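Local structure of 3-dehydroshikimate dehydratase (Pseudomonas putida, 5HMQ) at residues 546-549 against 550-554; 448-452 against 453-457. The protein converts 3-dehydroshikimate to protocatechuate with loss of water, using a divalent metal cation, and works as a homodimer of two-domain subunits. All coordinates share one frame; numbering follows the deposited sequence.

Contact 1. Residues 546-549 against 550-554; sequences LEIP and LNYYD
Ile548 meets two tyrosines of the following helical turn mainly through the CG2 methyl. Its CG2 lies 3.5 Å from Tyr552 CD2 and equally 3.5 Å from Tyr553 CE2, an apolar contact oblique to both rings. The torsions account for this: CG2 of Ile548 stands anti to its own nitrogen while CG1 takes the place beside it (chi1 -55°), which sends the methyl toward the helix. Ile548 and Tyr552 run side by side and point the same way, whereas Ile548 and Tyr553 cross at about a right angle, with the phenol oxygen OH of Tyr553 3.4 Å from Ile548 CB. The rings also pack on each other: CD2 of Tyr552 sits 3.6 Å above the plane of the Tyr553 ring, over its centre, and Tyr553 CE1 lies in the plane of the Tyr552 ring at its edge. The contact lies where an extended loop leads into helix 550-559 of the second vicinal-oxygen-chelate (VOC) module. Here Tyr552 N donates to Pro549 O at 3.2 Å with an N-H...O angle of 140°. Both phenol groups are anchored further on, Tyr552 OH to Tyr577 N and Asn616 OD1, Tyr553 OH to Val575 O; Leu576 also packs on Ile548 and Tyr552. The other side is looser. Asn551, an exposed residue, folds back over the proline, with OD1 3.6 Å from Pro549 CB, and makes no hydrogen bond across the contact; the exposed Leu550 turns its side chain away from the loop and leaves little more than CB against it, 3.7 Å from Pro549 C.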
# COMPACT_ATOMS: atom_id res chain seq x y z
N LEU C 546 3.22 33.25 -4.03
CA LEU C 546 3.89 32.84 -5.26
C LEU C 546 3.92 33.96 -6.29
O LEU C 546 3.01 34.80 -6.37
CB LEU C 546 3.19 31.63 -5.86
CG LEU C 546 3.02 30.42 -4.95
CD1 LEU C 546 2.26 29.32 -5.68
CD2 LEU C 546 4.38 29.92 -4.50
N GLU C 547 4.97 33.96 -7.11
CA GLU C 547 5.08 34.83 -8.27
C GLU C 547 4.52 34.11 -9.49
O GLU C 547 4.96 33.01 -9.82
CB GLU C 547 6.53 35.23 -8.53
CG GLU C 547 6.73 36.02 -9.82
CD GLU C 547 8.15 36.51 -10.00
OE1 GLU C 547 8.81 36.81 -8.99
OE2 GLU C 547 8.61 36.57 -11.16
N ILE C 548 3.57 34.74 -10.15
CA ILE C 548 2.87 34.15 -11.29
C ILE C 548 3.47 34.74 -12.57
O ILE C 548 3.58 35.97 -12.67
CB ILE C 548 1.36 34.41 -11.23
CG1 ILE C 548 0.80 33.92 -9.89
CG2 ILE C 548 0.65 33.73 -12.38
CD1 ILE C 548 1.09 32.46 -9.60
N PRO C 549 3.87 33.93 -13.54
CA PRO C 549 4.55 34.46 -14.72
C PRO C 549 3.61 35.31 -15.58
O PRO C 549 2.39 35.20 -15.51
CB PRO C 549 5.00 33.21 -15.48
CG PRO C 549 4.95 32.10 -14.47
CD PRO C 549 3.84 32.45 -13.54
N LEU C 550 4.23 36.17 -16.39
CA LEU C 550 3.47 37.11 -17.21
C LEU C 550 2.60 36.38 -18.23
O LEU C 550 1.47 36.79 -18.49
CB LEU C 550 4.43 38.07 -17.91
CG LEU C 550 4.00 39.51 -18.22
CD1 LEU C 550 5.19 40.31 -18.73
CD2 LEU C 550 2.86 39.57 -19.22
N ASN C 551 3.12 35.28 -18.80
CA ASN C 551 2.38 34.56 -19.83
C ASN C 551 1.04 34.03 -19.33
O ASN C 551 0.13 33.82 -20.14
CB ASN C 551 3.23 33.41 -20.38
CG ASN C 551 3.76 32.49 -19.29
OD1 ASN C 551 3.05 32.16 -18.33
ND2 ASN C 551 5.01 32.07 -19.43
N TYR C 552 0.89 33.82 -18.02
CA TYR C 552 -0.40 33.43 -17.47
C TYR C 552 -1.43 34.53 -17.67
O TYR C 552 -2.58 34.25 -18.04
CB TYR C 552 -0.26 33.10 -15.98
CG TYR C 552 -1.57 32.86 -15.27
CD1 TYR C 552 -2.25 31.65 -15.41
CD2 TYR C 552 -2.14 33.83 -14.46
CE1 TYR C 552 -3.45 31.42 -14.77
CE2 TYR C 552 -3.33 33.61 -13.81
CZ TYR C 552 -3.99 32.40 -13.97
OH TYR C 552 -5.18 32.18 -13.32
N TYR C 553 -1.04 35.78 -17.44
CA TYR C 553 -1.98 36.89 -17.59
C TYR C 553 -2.16 37.30 -19.04
O TYR C 553 -3.22 37.81 -19.41
CB TYR C 553 -1.52 38.07 -16.73
CG TYR C 553 -1.42 37.70 -15.27
CD1 TYR C 553 -2.55 37.64 -14.48
CD2 TYR C 553 -0.19 37.39 -14.70
CE1 TYR C 553 -2.47 37.29 -13.15
CE2 TYR C 553 -0.10 37.04 -13.37
CZ TYR C 553 -1.24 36.99 -12.60
OH TYR C 553 -1.16 36.64 -11.27
N ASP C 554 -1.15 37.08 -19.88
CA ASP C 554 -1.35 37.21 -21.32
C ASP C 554 -2.39 36.21 -21.81
O ASP C 554 -3.19 36.52 -22.69
CB ASP C 554 -0.03 37.01 -22.06
CG ASP C 554 0.93 38.16 -21.88
OD1 ASP C 554 0.47 39.29 -21.66
OD2 ASP C 554 2.16 37.92 -21.96

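Contact 2. Residues 448-452 against 453-457; sequences LALPA and ESLDS
With chi1 at 58°, Ser454 holds OG between its own nitrogen and carbonyl carbon, and this swings the hydroxyl back onto Pro451. Glu453 bends at chi2 (79°), curling its carboxylate over the preceding residues until OE1 is 3.4 Å from Pro451 CB. Ser454 then grips one acceptor twice: N and OG each donate to Pro451 O at 3.1 Å, both from the same face of the carbonyl plane. The amide bond has an N-H...O angle of 155°. OG also lies against the proline ring, 3.2 Å from Pro451 CD. This is the turn that joins strand 440-450 to helix 455-465, the beta-to-alpha step of the second VOC module. Beneath it, Leu450 and Leu455 cross at about a right angle and touch only through their CD1 methyls, 3.9 Å apart; Leu499 of strand 496-501 packs on both. The second subunit covers the turn as well: its Phe247 packs on Leu450, Pro451 and Ser454, and its Arg505 forms a salt bridge with Asp456, whose other carboxylate oxygen pairs with Arg486 of the same chain. Glu453 approaches Glu453 of the second subunit, a proximity of like charges that might favour protonation of one carboxylate.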
# COMPACT_ATOMS: atom_id res chain seq x y z
N LEU C 448 -6.29 17.16 1.82
CA LEU C 448 -5.41 16.15 2.37
C LEU C 448 -4.64 15.47 1.25
O LEU C 448 -5.18 15.22 0.17
CB LEU C 448 -6.19 15.10 3.17
CG LEU C 448 -7.13 15.58 4.27
CD1 LEU C 448 -7.75 14.38 4.99
CD2 LEU C 448 -6.45 16.55 5.24
N ALA C 449 -3.37 15.17 1.51
CA ALA C 449 -2.56 14.34 0.63
C ALA C 449 -2.45 12.97 1.28
O ALA C 449 -1.89 12.84 2.37
CB ALA C 449 -1.19 14.95 0.39
N LEU C 450 -3.00 11.95 0.62
CA LEU C 450 -3.09 10.62 1.21
C LEU C 450 -2.40 9.58 0.33
O LEU C 450 -2.31 9.76 -0.89
CB LEU C 450 -4.55 10.22 1.42
CG LEU C 450 -5.39 11.10 2.34
CD1 LEU C 450 -6.86 10.70 2.29
CD2 LEU C 450 -4.87 11.04 3.77
N PRO C 451 -1.90 8.50 0.92
CA PRO C 451 -1.36 7.41 0.10
C PRO C 451 -2.45 6.81 -0.78
O PRO C 451 -3.61 6.71 -0.38
CB PRO C 451 -0.86 6.39 1.14
CG PRO C 451 -0.70 7.17 2.40
CD PRO C 451 -1.76 8.23 2.36
N ALA C 452 -2.06 6.44 -2.00
CA ALA C 452 -3.02 5.92 -2.97
C ALA C 452 -3.77 4.71 -2.43
O ALA C 452 -4.97 4.54 -2.71
CB ALA C 452 -2.31 5.58 -4.28
N GLU C 453 -3.10 3.86 -1.67
CA GLU C 453 -3.70 2.62 -1.20
C GLU C 453 -4.66 2.81 -0.04
O GLU C 453 -5.41 1.89 0.29
CB GLU C 453 -2.62 1.61 -0.78
CG GLU C 453 -1.35 1.64 -1.61
CD GLU C 453 -0.44 2.80 -1.23
OE1 GLU C 453 -0.49 3.22 -0.05
OE2 GLU C 453 0.28 3.32 -2.10
N SER C 454 -4.66 3.98 0.60
CA SER C 454 -5.51 4.23 1.77
C SER C 454 -6.64 5.21 1.49
O SER C 454 -7.45 5.46 2.38
CB SER C 454 -4.67 4.72 2.95
OG SER C 454 -3.96 5.90 2.62
N LEU C 455 -6.70 5.77 0.27
CA LEU C 455 -7.65 6.85 0.01
C LEU C 455 -9.09 6.37 0.04
O LEU C 455 -9.96 7.03 0.60
CB LEU C 455 -7.35 7.50 -1.35
CG LEU C 455 -8.40 8.49 -1.88
CD1 LEU C 455 -8.38 9.82 -1.15
CD2 LEU C 455 -8.15 8.69 -3.37
N ASP C 456 -9.36 5.20 -0.55
CA ASP C 456 -10.72 4.66 -0.53
C ASP C 456 -11.19 4.42 0.90
O ASP C 456 -12.37 4.61 1.21
CB ASP C 456 -10.80 3.38 -1.36
CG ASP C 456 -10.69 3.65 -2.85
OD1 ASP C 456 -10.97 4.80 -3.27
OD2 ASP C 456 -10.37 2.71 -3.61
N SER C 457 -10.28 3.99 1.78
CA SER C 457 -10.65 3.81 3.18
C SER C 457 -11.02 5.13 3.83
O SER C 457 -11.99 5.21 4.60
CB SER C 457 -9.51 3.13 3.94
OG SER C 457 -9.92 2.71 5.22

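Overall arrangement
From the N terminus, the chain passes the catalytic barrel and the first VOC module before reaching contact 2, where strand 440-450 of the mixed sheet turns into helix 455-465 at the subunit interface. It then builds further strands, including 520-528, and helix 531-541, and only afterwards opens contact 1, where the loop following that helix enters helix 550-559. The two therefore stand in series, neither nested nor crossed: each closes a short local turn. The centres of contact 1 and contact 2 are about 32 Å apart, and the nearest atoms of contact 1 and contact 2 about 16 Å apart. Contact 1 ties its helix start to the 574-577 region, whereas contact 2 joins sheet, helix and the second subunit.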